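Local coordinates for protein acetate kinase (PDB 4H0O) that acts as a pyrophosphate-dependent acetate kinase of the ASKHA superfamily, probably interconverting acetate and acetyl phosphate, at residues 182-187 and 208-213; 155-160 and 187-192; 18-23 and 388-393. All blocks are in the same frame, centred on the assembly; numbering follows the deposited sequence.

Contact 1 of 3, residues 182-187 and 208-213; sequences GFHGLS and ACHLGT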
ATOM      1  N   GLY B 182       7.148   8.618  -8.821  1.00 32.42           N
ATOM      2  CA  GLY B 182       6.239   9.580  -8.223  1.00 40.09           C
ATOM      3  C   GLY B 182       5.848  10.631  -9.243  1.00 32.22           C
ATOM      4  O   GLY B 182       6.646  10.982 -10.114  1.00 32.01           O
ATOM      5  N   PHE B 183       4.621  11.135  -9.149  1.00 28.49           N
ATOM      6  CA  PHE B 183       4.124  12.074 -10.153  1.00 34.35           C
ATOM      7  C   PHE B 183       3.404  13.244  -9.487  1.00 35.37           C
ATOM      8  O   PHE B 183       3.472  13.387  -8.264  1.00 29.31           O
ATOM      9  CB  PHE B 183       3.224  11.343 -11.160  1.00 27.11           C
ATOM     10  CG  PHE B 183       3.911  10.202 -11.869  1.00 28.15           C
ATOM     11  CD1 PHE B 183       4.003   8.947 -11.275  1.00 35.90           C
ATOM     12  CD2 PHE B 183       4.473  10.384 -13.124  1.00 32.98           C
ATOM     13  CE1 PHE B 183       4.644   7.897 -11.917  1.00 34.28           C
ATOM     14  CE2 PHE B 183       5.113   9.335 -13.775  1.00 29.23           C
ATOM     15  CZ  PHE B 183       5.199   8.091 -13.169  1.00 33.75           C
ATOM     16  N   HIS B 184       2.731  14.077 -10.282  1.00 28.73           N
ATOM     17  CA  HIS B 184       2.112  15.307  -9.782  1.00 29.16           C
ATOM     18  C   HIS B 184       3.143  16.216  -9.109  1.00 32.48           C
ATOM     19  O   HIS B 184       2.791  17.045  -8.265  1.00 34.80           O
ATOM     20  CB  HIS B 184       0.966  15.000  -8.806  1.00 34.47           C
ATOM     21  CG  HIS B 184      -0.081  14.089  -9.361  1.00 41.75           C
ATOM     22  ND1 HIS B 184      -0.711  13.124  -8.602  1.00 37.91           N
ATOM     23  CD2 HIS B 184      -0.617  13.995 -10.604  1.00 31.72           C
ATOM     24  CE1 HIS B 184      -1.583  12.476  -9.350  1.00 38.76           C
ATOM     25  NE2 HIS B 184      -1.545  12.984 -10.570  1.00 39.14           N
ATOM     26  N   GLY B 185       4.409  16.060  -9.491  1.00 30.16           N
ATOM     27  CA  GLY B 185       5.502  16.778  -8.857  1.00 33.73           C
ATOM     28  C   GLY B 185       5.391  18.287  -8.983  1.00 36.95           C
ATOM     29  O   GLY B 185       5.688  19.020  -8.037  1.00 39.36           O
ATOM     30  N   LEU B 186       4.953  18.745 -10.151  1.00 32.32           N
ATOM     31  CA  LEU B 186       4.808  20.172 -10.421  1.00 34.90           C
ATOM     32  C   LEU B 186       3.708  20.798  -9.566  1.00 32.64           C
ATOM     33  O   LEU B 186       3.852  21.917  -9.069  1.00 30.37           O
ATOM     34  CB  LEU B 186       4.527  20.392 -11.909  1.00 24.19           C
ATOM     35  CG  LEU B 186       5.658  19.996 -12.862  1.00 34.80           C
ATOM     36  CD1 LEU B 186       5.195  20.037 -14.314  1.00 30.19           C
ATOM     37  CD2 LEU B 186       6.852  20.911 -12.660  1.00 30.28           C
ATOM     38  N   SER B 187       2.610  20.068  -9.399  1.00 30.40           N
ATOM     39  CA  SER B 187       1.517  20.493  -8.532  1.00 33.16           C
ATOM     40  C   SER B 187       1.997  20.652  -7.083  1.00 33.64           C
ATOM     41  O   SER B 187       1.704  21.654  -6.422  1.00 29.25           O
ATOM     42  CB  SER B 187       0.374  19.476  -8.617  1.00 34.37           C
ATOM     43  OG  SER B 187      -0.655  19.758  -7.689  1.00 32.33           O
ATOM     44  N   ALA B 208       0.615  16.472   1.501  1.00 30.35           N
ATOM     45  CA  ALA B 208      -0.240  17.066   0.480  1.00 25.76           C
ATOM     46  C   ALA B 208      -1.027  15.990  -0.254  1.00 29.13           C
ATOM     47  O   ALA B 208      -0.494  14.922  -0.557  1.00 32.41           O
ATOM     48  CB  ALA B 208       0.584  17.874  -0.494  1.00 28.00           C
ATOM     49  N   CYS B 209      -2.290  16.276  -0.550  1.00 29.27           N
ATOM     50  CA  CYS B 209      -3.128  15.329  -1.277  1.00 29.36           C
ATOM     51  C   CYS B 209      -3.583  15.915  -2.612  1.00 30.25           C
ATOM     52  O   CYS B 209      -4.435  16.809  -2.654  1.00 27.64           O
ATOM     53  CB  CYS B 209      -4.343  14.940  -0.439  1.00 28.91           C
ATOM     54  SG  CYS B 209      -3.949  14.352   1.219  1.00 37.41           S
ATOM     55  N   HIS B 210      -3.003  15.421  -3.700  1.00 31.29           N
ATOM     56  CA  HIS B 210      -3.431  15.810  -5.037  1.00 25.58           C
ATOM     57  C   HIS B 210      -4.602  14.920  -5.436  1.00 29.42           C
ATOM     58  O   HIS B 210      -4.410  13.834  -5.988  1.00 32.50           O
ATOM     59  CB  HIS B 210      -2.275  15.658  -6.030  1.00 25.14           C
ATOM     60  CG  HIS B 210      -2.601  16.081  -7.426  1.00 36.93           C
ATOM     61  ND1 HIS B 210      -2.003  17.153  -8.044  1.00 36.81           N
ATOM     62  CD2 HIS B 210      -3.461  15.553  -8.347  1.00 36.15           C
ATOM     63  CE1 HIS B 210      -2.475  17.284  -9.274  1.00 37.80           C
ATOM     64  NE2 HIS B 210      -3.362  16.322  -9.475  1.00 31.31           N
ATOM     65  N   LEU B 211      -5.814  15.371  -5.135  1.00 27.23           N
ATOM     66  CA  LEU B 211      -7.003  14.582  -5.427  1.00 30.80           C
ATOM     67  C   LEU B 211      -7.620  15.043  -6.749  1.00 40.27           C
ATOM     68  O   LEU B 211      -8.478  15.935  -6.780  1.00 38.70           O
ATOM     69  CB  LEU B 211      -7.999  14.664  -4.266  1.00 26.84           C
ATOM     70  CG  LEU B 211      -7.405  14.234  -2.918  1.00 31.20           C
ATOM     71  CD1 LEU B 211      -8.469  14.103  -1.829  1.00 23.59           C
ATOM     72  CD2 LEU B 211      -6.627  12.928  -3.067  1.00 27.93           C
ATOM     73  N   GLY B 212      -7.171  14.426  -7.838  1.00 33.76           N
ATOM     74  CA  GLY B 212      -7.505  14.889  -9.172  1.00 39.54           C
ATOM     75  C   GLY B 212      -8.646  14.162  -9.859  1.00 43.24           C
ATOM     76  O   GLY B 212      -9.224  13.218  -9.314  1.00 43.53           O
ATOM     77  N   THR B 213      -8.982  14.622 -11.060  1.00 44.48           N
ATOM     78  CA  THR B 213     -10.032  14.001 -11.853  1.00 53.46           C
ATOM     79  C   THR B 213      -9.466  12.789 -12.579  1.00 41.90           C
ATOM     80  O   THR B 213     -10.193  11.857 -12.919  1.00 52.14           O
ATOM     81  CB  THR B 213     -10.618  14.982 -12.884  1.00 53.47           C
ATOM     82  OG1 THR B 213     -11.778  14.402 -13.493  1.00 60.98           O
ATOM     83  CG2 THR B 213      -9.592  15.302 -13.960  1.00 34.29           C
TER
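The imidazoles of H184 and H210 lie face to face, their planes only 6° apart and their centroids separated by 3.9 Å. The overlap is reciprocal: CD2 of H210 sits over the centre of the H184 ring, and CG of H184 over the centre of the H210 ring. CB of H184 adds a CH-pi contact over the same face, 4.0 Å from the centroid of the H210 ring. At the edge of H210, close to its plane, stands S187, whose OG makes a hydrogen bond of 3.0 Å to H210 ND1. With CG anti to the backbone N (chi1 -178°), the H210 ring projects from the strand so that one face meets H184 and its ND1 edge meets S187. Polar partners further out steady the group. S217 OG bonds H184 ND1, N388 ND2 bonds S187 OG, and D154 OD2 takes the backbone N of H184. H184 is the N-cap of helix 185-195, which places its ring at the start of that helix, facing strand 205-211. H184 is the predicted transition-state stabilizer and D154 the predicted proton donor/acceptor, consistent with a place in the acetokinase active site, where H210 is the stacking neighbour of H184.

Contact 2 of 3, residues 155-160 and 187-192; sequences TAFHST and SYEYVI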
ATOM      1  N   THR B 155       8.085  14.664 -12.846  1.00 37.55           N
ATOM      2  CA  THR B 155       8.723  13.667 -11.984  1.00 36.94           C
ATOM      3  C   THR B 155       9.919  14.212 -11.202  1.00 36.14           C
ATOM      4  O   THR B 155      10.415  13.556 -10.288  1.00 39.76           O
ATOM      5  CB  THR B 155       9.188  12.430 -12.789  1.00 31.78           C
ATOM      6  OG1 THR B 155       9.995  12.849 -13.895  1.00 36.50           O
ATOM      7  CG2 THR B 155       7.997  11.653 -13.311  1.00 36.72           C
ATOM      8  N   ALA B 156      10.373  15.408 -11.568  1.00 36.32           N
ATOM      9  CA  ALA B 156      11.608  15.977 -11.018  1.00 38.25           C
ATOM     10  C   ALA B 156      11.575  16.287  -9.515  1.00 30.71           C
ATOM     11  O   ALA B 156      12.575  16.093  -8.825  1.00 38.14           O
ATOM     12  CB  ALA B 156      12.016  17.218 -11.803  1.00 31.83           C
ATOM     13  N   PHE B 157      10.438  16.775  -9.018  1.00 32.65           N
ATOM     14  CA  PHE B 157      10.307  17.159  -7.608  1.00 36.44           C
ATOM     15  C   PHE B 157      10.635  16.004  -6.669  1.00 34.32           C
ATOM     16  O   PHE B 157      11.077  16.216  -5.542  1.00 36.65           O
ATOM     17  CB  PHE B 157       8.894  17.690  -7.315  1.00 34.29           C
ATOM     18  CG  PHE B 157       8.675  18.113  -5.878  1.00 31.48           C
ATOM     19  CD1 PHE B 157       9.438  19.123  -5.307  1.00 36.94           C
ATOM     20  CD2 PHE B 157       7.681  17.519  -5.109  1.00 33.85           C
ATOM     21  CE1 PHE B 157       9.226  19.519  -3.987  1.00 39.28           C
ATOM     22  CE2 PHE B 157       7.463  17.911  -3.790  1.00 37.94           C
ATOM     23  CZ  PHE B 157       8.237  18.913  -3.231  1.00 31.40           C
ATOM     24  N   HIS B 158      10.427  14.782  -7.147  1.00 37.25           N
ATOM     25  CA  HIS B 158      10.618  13.595  -6.325  1.00 38.84           C
ATOM     26  C   HIS B 158      12.033  13.020  -6.412  1.00 40.20           C
ATOM     27  O   HIS B 158      12.275  11.892  -5.974  1.00 33.39           O
ATOM     28  CB  HIS B 158       9.590  12.526  -6.706  1.00 26.53           C
ATOM     29  CG  HIS B 158       8.173  12.980  -6.572  1.00 33.85           C
ATOM     30  ND1 HIS B 158       7.631  13.393  -5.373  1.00 33.78           N
ATOM     31  CD2 HIS B 158       7.173  13.077  -7.486  1.00 38.10           C
ATOM     32  CE1 HIS B 158       6.365  13.728  -5.553  1.00 30.11           C
ATOM     33  NE2 HIS B 158       6.063  13.544  -6.825  1.00 36.18           N
ATOM     34  N   SER B 159      12.964  13.794  -6.965  1.00 34.41           N
ATOM     35  CA  SER B 159      14.354  13.351  -7.068  1.00 40.37           C
ATOM     36  C   SER B 159      15.033  13.293  -5.696  1.00 33.27           C
ATOM     37  O   SER B 159      16.060  12.638  -5.530  1.00 36.77           O
ATOM     38  CB  SER B 159      15.147  14.264  -8.008  1.00 29.54           C
ATOM     39  OG  SER B 159      15.548  15.452  -7.348  1.00 46.07           O
ATOM     40  N   THR B 160      14.449  13.975  -4.713  1.00 34.89           N
ATOM     41  CA  THR B 160      15.012  14.015  -3.364  1.00 32.22           C
ATOM     42  C   THR B 160      14.631  12.798  -2.526  1.00 37.97           C
ATOM     43  O   THR B 160      15.128  12.628  -1.411  1.00 44.22           O
ATOM     44  CB  THR B 160      14.601  15.291  -2.608  1.00 38.15           C
ATOM     45  OG1 THR B 160      13.173  15.427  -2.627  1.00 32.37           O
ATOM     46  CG2 THR B 160      15.238  16.514  -3.249  1.00 28.10           C
ATOM     47  N   SER B 187       2.610  20.068  -9.399  1.00 30.40           N
ATOM     48  CA  SER B 187       1.517  20.493  -8.532  1.00 33.16           C
ATOM     49  C   SER B 187       1.997  20.652  -7.083  1.00 33.64           C
ATOM     50  O   SER B 187       1.704  21.654  -6.422  1.00 29.25           O
ATOM     51  CB  SER B 187       0.374  19.476  -8.617  1.00 34.37           C
ATOM     52  OG  SER B 187      -0.655  19.758  -7.689  1.00 32.33           O
ATOM     53  N   TYR B 188       2.752  19.668  -6.605  1.00 30.35           N
ATOM     54  CA  TYR B 188       3.279  19.687  -5.243  1.00 26.40           C
ATOM     55  C   TYR B 188       4.216  20.867  -4.979  1.00 30.39           C
ATOM     56  O   TYR B 188       4.041  21.585  -3.994  1.00 29.16           O
ATOM     57  CB  TYR B 188       3.980  18.360  -4.921  1.00 24.33           C
ATOM     58  CG  TYR B 188       3.025  17.203  -4.738  1.00 28.68           C
ATOM     59  CD1 TYR B 188       1.895  17.337  -3.946  1.00 22.46           C
ATOM     60  CD2 TYR B 188       3.248  15.982  -5.361  1.00 25.06           C
ATOM     61  CE1 TYR B 188       1.018  16.293  -3.771  1.00 25.01           C
ATOM     62  CE2 TYR B 188       2.372  14.926  -5.189  1.00 27.78           C
ATOM     63  CZ  TYR B 188       1.257  15.094  -4.393  1.00 32.47           C
ATOM     64  OH  TYR B 188       0.366  14.062  -4.213  1.00 27.49           O
ATOM     65  N   GLU B 189       5.206  21.073  -5.846  1.00 33.55           N
ATOM     66  CA  GLU B 189       6.159  22.160  -5.618  1.00 39.65           C
ATOM     67  C   GLU B 189       5.532  23.535  -5.831  1.00 35.22           C
ATOM     68  O   GLU B 189       6.004  24.531  -5.281  1.00 36.98           O
ATOM     69  CB  GLU B 189       7.455  21.987  -6.427  1.00 40.74           C
ATOM     70  CG  GLU B 189       7.282  21.749  -7.912  1.00 51.85           C
ATOM     71  CD  GLU B 189       8.594  21.368  -8.585  1.00 58.92           C
ATOM     72  OE1 GLU B 189       9.624  22.016  -8.291  1.00 46.15           O
ATOM     73  OE2 GLU B 189       8.595  20.420  -9.403  1.00 48.02           O
ATOM     74  N   TYR B 190       4.453  23.588  -6.606  1.00 35.69           N
ATOM     75  CA  TYR B 190       3.703  24.832  -6.741  1.00 33.61           C
ATOM     76  C   TYR B 190       2.967  25.151  -5.445  1.00 31.81           C
ATOM     77  O   TYR B 190       2.991  26.289  -4.971  1.00 31.21           O
ATOM     78  CB  TYR B 190       2.699  24.759  -7.891  1.00 31.51           C
ATOM     79  CG  TYR B 190       1.834  26.000  -7.990  1.00 31.75           C
ATOM     80  CD1 TYR B 190       2.298  27.140  -8.630  1.00 33.57           C
ATOM     81  CD2 TYR B 190       0.555  26.031  -7.441  1.00 29.66           C
ATOM     82  CE1 TYR B 190       1.515  28.279  -8.723  1.00 29.99           C
ATOM     83  CE2 TYR B 190      -0.232  27.168  -7.525  1.00 39.72           C
ATOM     84  CZ  TYR B 190       0.255  28.287  -8.169  1.00 35.49           C
ATOM     85  OH  TYR B 190      -0.521  29.418  -8.263  1.00 42.82           O
ATOM     86  N   VAL B 191       2.295  24.145  -4.889  1.00 29.30           N
ATOM     87  CA  VAL B 191       1.545  24.311  -3.648  1.00 29.50           C
ATOM     88  C   VAL B 191       2.473  24.671  -2.491  1.00 28.73           C
ATOM     89  O   VAL B 191       2.205  25.611  -1.742  1.00 28.96           O
ATOM     90  CB  VAL B 191       0.729  23.047  -3.309  1.00 30.32           C
ATOM     91  CG1 VAL B 191       0.201  23.118  -1.887  1.00 22.53           C
ATOM     92  CG2 VAL B 191      -0.422  22.879  -4.291  1.00 30.03           C
ATOM     93  N   ILE B 192       3.567  23.924  -2.357  1.00 33.74           N
ATOM     94  CA  ILE B 192       4.587  24.214  -1.351  1.00 28.89           C
ATOM     95  C   ILE B 192       5.094  25.653  -1.463  1.00 31.93           C
ATOM     96  O   ILE B 192       5.210  26.364  -0.460  1.00 33.02           O
ATOM     97  CB  ILE B 192       5.778  23.237  -1.456  1.00 31.69           C
ATOM     98  CG1 ILE B 192       5.349  21.835  -1.031  1.00 37.30           C
ATOM     99  CG2 ILE B 192       6.941  23.702  -0.591  1.00 28.32           C
ATOM    100  CD1 ILE B 192       4.669  21.805   0.329  1.00 42.71           C
TER
HETATM  101  O   HOH W   1       8.288  18.176 -10.520  1.00 32.70           O
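F157 meets helix 185-195 with one face of its ring covered by E189, whose CB lies 4.1 Å from the ring centroid. The E189 chain then runs back past F157 in the opposite sense, until OE2 comes within 3.4 Å of F157 CB. Y188 adds the second apolar touch, its CB being 3.7 Å from F157 CE2. F157 can lie against the helix because its CG is anti to the backbone N (chi1 -180°), which swings the ring out from the loop. Beside it H158 meets Y188 rim to rim, the ring planes at 72° and H158 CE1 at 3.9 Å from Y188 CD2. A water lies on the polar side: it accepts from F157 N at 3.0 Å and probably donates to E189 OE2, though at 2.5 Å that distance is too short to be relied on. In the fold, the loop that follows strand 148-153 of the N-terminal sheet is thus laid against a helix whose other neighbours include strands 205-211 and 216-222 of the second sheet, the two sheets being those of a ribonuclease H-like ASKHA kinase. The second shell fixes both polar rings. H158 bonds the carbonyl O of F183 through NE2 and S226 OG through ND1; NE2, facing a carbonyl O, probably carries a proton. Y188 OH reaches S217 OG, while the chain of E189 also touches K397 on helix 390-402.

Contact 3 of 3, residues 18-23 and 388-393; sequences IFNVGS and NDEELV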
ATOM      1  N   ILE B  18       2.398  29.583 -22.536  1.00 32.67           N
ATOM      2  CA  ILE B  18       2.305  28.246 -21.946  1.00 36.68           C
ATOM      3  C   ILE B  18       1.442  27.328 -22.809  1.00 38.48           C
ATOM      4  O   ILE B  18       0.291  27.650 -23.114  1.00 36.52           O
ATOM      5  CB  ILE B  18       1.743  28.277 -20.501  1.00 40.73           C
ATOM      6  CG1 ILE B  18       2.823  28.705 -19.507  1.00 35.49           C
ATOM      7  CG2 ILE B  18       1.213  26.909 -20.091  1.00 33.04           C
ATOM      8  CD1 ILE B  18       2.906  30.183 -19.316  1.00 42.81           C
ATOM      9  N   PHE B  19       2.001  26.189 -23.206  1.00 40.69           N
ATOM     10  CA  PHE B  19       1.242  25.200 -23.962  1.00 38.12           C
ATOM     11  C   PHE B  19       0.688  24.113 -23.046  1.00 41.81           C
ATOM     12  O   PHE B  19       1.419  23.531 -22.244  1.00 36.21           O
ATOM     13  CB  PHE B  19       2.109  24.567 -25.050  1.00 37.43           C
ATOM     14  CG  PHE B  19       2.250  25.411 -26.286  1.00 43.81           C
ATOM     15  CD1 PHE B  19       1.137  25.736 -27.047  1.00 32.73           C
ATOM     16  CD2 PHE B  19       3.497  25.860 -26.700  1.00 42.40           C
ATOM     17  CE1 PHE B  19       1.263  26.508 -28.190  1.00 37.06           C
ATOM     18  CE2 PHE B  19       3.630  26.626 -27.843  1.00 37.41           C
ATOM     19  CZ  PHE B  19       2.512  26.952 -28.589  1.00 38.46           C
ATOM     20  N   ASN B  20      -0.608  23.846 -23.171  1.00 45.30           N
ATOM     21  CA  ASN B  20      -1.238  22.763 -22.430  1.00 34.81           C
ATOM     22  C   ASN B  20      -1.764  21.707 -23.402  1.00 46.38           C
ATOM     23  O   ASN B  20      -2.814  21.887 -24.022  1.00 41.70           O
ATOM     24  CB  ASN B  20      -2.373  23.304 -21.559  1.00 35.13           C
ATOM     25  CG  ASN B  20      -2.859  22.295 -20.534  1.00 53.57           C
ATOM     26  OD1 ASN B  20      -2.477  21.124 -20.564  1.00 55.16           O
ATOM     27  ND2 ASN B  20      -3.716  22.748 -19.623  1.00 47.49           N
ATOM     28  N   VAL B  21      -1.018  20.614 -23.548  1.00 49.55           N
ATOM     29  CA  VAL B  21      -1.409  19.542 -24.461  1.00 46.56           C
ATOM     30  C   VAL B  21      -2.591  18.759 -23.894  1.00 52.31           C
ATOM     31  O   VAL B  21      -2.505  18.190 -22.803  1.00 49.59           O
ATOM     32  CB  VAL B  21      -0.242  18.573 -24.748  1.00 46.43           C
ATOM     33  CG1 VAL B  21      -0.689  17.472 -25.686  1.00 52.81           C
ATOM     34  CG2 VAL B  21       0.933  19.318 -25.355  1.00 41.67           C
ATOM     35  N   GLY B  22      -3.695  18.739 -24.634  1.00 55.30           N
ATOM     36  CA  GLY B  22      -4.869  17.988 -24.226  1.00 49.89           C
ATOM     37  C   GLY B  22      -5.062  16.744 -25.073  1.00 62.38           C
ATOM     38  O   GLY B  22      -4.204  16.401 -25.890  1.00 52.25           O
ATOM     39  N   SER B  23      -6.190  16.066 -24.886  1.00 48.93           N
ATOM     40  CA  SER B  23      -6.464  14.827 -25.607  1.00 52.37           C
ATOM     41  C   SER B  23      -6.986  15.063 -27.026  1.00 62.68           C
ATOM     42  O   SER B  23      -6.466  14.494 -27.987  1.00 65.96           O
ATOM     43  CB  SER B  23      -7.435  13.947 -24.814  1.00 55.53           C
ATOM     44  OG  SER B  23      -8.611  14.660 -24.471  1.00 59.08           O
ATOM     45  N   ASN B 388      -4.089  24.878  -7.411  1.00 34.69           N
ATOM     46  CA  ASN B 388      -2.992  24.400  -8.247  1.00 35.19           C
ATOM     47  C   ASN B 388      -3.337  24.445  -9.736  1.00 34.04           C
ATOM     48  O   ASN B 388      -3.129  23.463 -10.453  1.00 33.91           O
ATOM     49  CB  ASN B 388      -2.593  22.972  -7.854  1.00 31.23           C
ATOM     50  CG  ASN B 388      -3.707  21.966  -8.098  1.00 30.41           C
ATOM     51  OD1 ASN B 388      -4.889  22.290  -7.965  1.00 35.41           O
ATOM     52  ND2 ASN B 388      -3.333  20.742  -8.467  1.00 30.33           N
ATOM     53  N   ASP B 389      -3.864  25.578 -10.192  1.00 34.05           N
ATOM     54  CA  ASP B 389      -4.223  25.753 -11.600  1.00 41.03           C
ATOM     55  C   ASP B 389      -3.066  25.378 -12.524  1.00 34.46           C
ATOM     56  O   ASP B 389      -1.946  25.874 -12.367  1.00 40.26           O
ATOM     57  CB  ASP B 389      -4.674  27.191 -11.872  1.00 44.06           C
ATOM     58  CG  ASP B 389      -4.790  27.498 -13.358  1.00 51.14           C
ATOM     59  OD1 ASP B 389      -5.863  27.239 -13.944  1.00 63.13           O
ATOM     60  OD2 ASP B 389      -3.808  28.006 -13.941  1.00 59.37           O
ATOM     61  N   GLU B 390      -3.352  24.493 -13.478  1.00 35.11           N
ATOM     62  CA  GLU B 390      -2.349  23.922 -14.375  1.00 44.26           C
ATOM     63  C   GLU B 390      -1.378  24.926 -14.998  1.00 38.11           C
ATOM     64  O   GLU B 390      -0.171  24.681 -15.040  1.00 42.15           O
ATOM     65  CB  GLU B 390      -3.031  23.138 -15.498  1.00 49.20           C
ATOM     66  CG  GLU B 390      -3.769  21.891 -15.054  1.00 61.20           C
ATOM     67  CD  GLU B 390      -4.191  21.025 -16.227  1.00 71.40           C
ATOM     68  OE1 GLU B 390      -3.462  20.062 -16.548  1.00 67.95           O
ATOM     69  OE2 GLU B 390      -5.247  21.313 -16.831  1.00 67.33           O
ATOM     70  N   GLU B 391      -1.901  26.045 -15.490  1.00 36.61           N
ATOM     71  CA  GLU B 391      -1.066  27.016 -16.197  1.00 41.14           C
ATOM     72  C   GLU B 391      -0.132  27.772 -15.262  1.00 37.81           C
ATOM     73  O   GLU B 391       1.047  27.950 -15.574  1.00 31.80           O
ATOM     74  CB  GLU B 391      -1.919  27.992 -17.009  1.00 42.38           C
ATOM     75  CG  GLU B 391      -2.457  27.400 -18.298  1.00 50.30           C
ATOM     76  CD  GLU B 391      -3.487  26.318 -18.058  1.00 61.75           C
ATOM     77  OE1 GLU B 391      -4.256  26.430 -17.078  1.00 55.60           O
ATOM     78  OE2 GLU B 391      -3.520  25.348 -18.844  1.00 70.74           O
ATOM     79  N   LEU B 392      -0.658  28.209 -14.120  1.00 35.26           N
ATOM     80  CA  LEU B 392       0.148  28.903 -13.121  1.00 40.67           C
ATOM     81  C   LEU B 392       1.280  28.003 -12.633  1.00 32.03           C
ATOM     82  O   LEU B 392       2.378  28.479 -12.338  1.00 36.68           O
ATOM     83  CB  LEU B 392      -0.715  29.350 -11.940  1.00 36.54           C
ATOM     84  CG  LEU B 392      -1.886  30.281 -12.259  1.00 43.93           C
ATOM     85  CD1 LEU B 392      -2.620  30.693 -10.990  1.00 38.83           C
ATOM     86  CD2 LEU B 392      -1.407  31.507 -13.015  1.00 43.20           C
ATOM     87  N   VAL B 393       1.006  26.702 -12.563  1.00 31.71           N
ATOM     88  CA  VAL B 393       1.995  25.714 -12.133  1.00 36.81           C
ATOM     89  C   VAL B 393       3.204  25.674 -13.070  1.00 33.79           C
ATOM     90  O   VAL B 393       4.351  25.657 -12.618  1.00 39.03           O
ATOM     91  CB  VAL B 393       1.368  24.308 -12.022  1.00 40.25           C
ATOM     92  CG1 VAL B 393       2.441  23.251 -11.878  1.00 31.56           C
ATOM     93  CG2 VAL B 393       0.412  24.246 -10.843  1.00 34.19           C
TER
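N20 and E391 form the close part of this contact: N20 ND2 donates to E391 OE2 at 2.7 Å. The carboxylate oxygen is met nearly along its C-O axis, although it lies 27° out of the amide plane and the N-H...O angle is a bent 139°. The bend of the E391 chain at chi2 turns its carboxylate back to N20, while E391 CG packs 4.1 Å from I18 CG2; E391 also touches K29 on the neighbouring strand. Strand 16-21 and its hairpin partner 26-31 belong to the N-terminal sheet, and the turn between them corresponds to the first phosphate motif of ASKHA kinases; helix 390-402, at the C-terminal end of the chain, returns to pack against these two strands. The other side is looser. E390 is exposed, and N20 ND2 reaches its OE2 only through a weak bond of 3.5 Å, with the amide and carboxylate planes turned 81° apart. N20 and E390 are both predicted magnesium ligands, so the two side chains probably converge on a metal site. The exposed D389 caps the helix, its OD2 accepting from L392 N at 3.2 Å and, more weakly, from E391 N.

How the contacts relate
From the N terminus, strand 16-21 supplies the first half of contact 3, whose partner arrives only at helix 390-402, so that this contact closes a loop spanning almost the whole chain. Both other contacts fall within it. Contact 2 opens at 155-160, just past strand 148-153, and contact 1 at 182-187; contact 2 then closes at 187-192 and contact 1 at 208-213, so the two cross. S187 lies in a segment of both, though it touches the partner segment only in contact 1. Helix 185-195 is their common element, reached by the post-strand loop and by strand 205-211 of the second sheet. N388 joins contact 3 to S187, while Y190 packs on V393, tying the terminal helix to this hub between the two sheets.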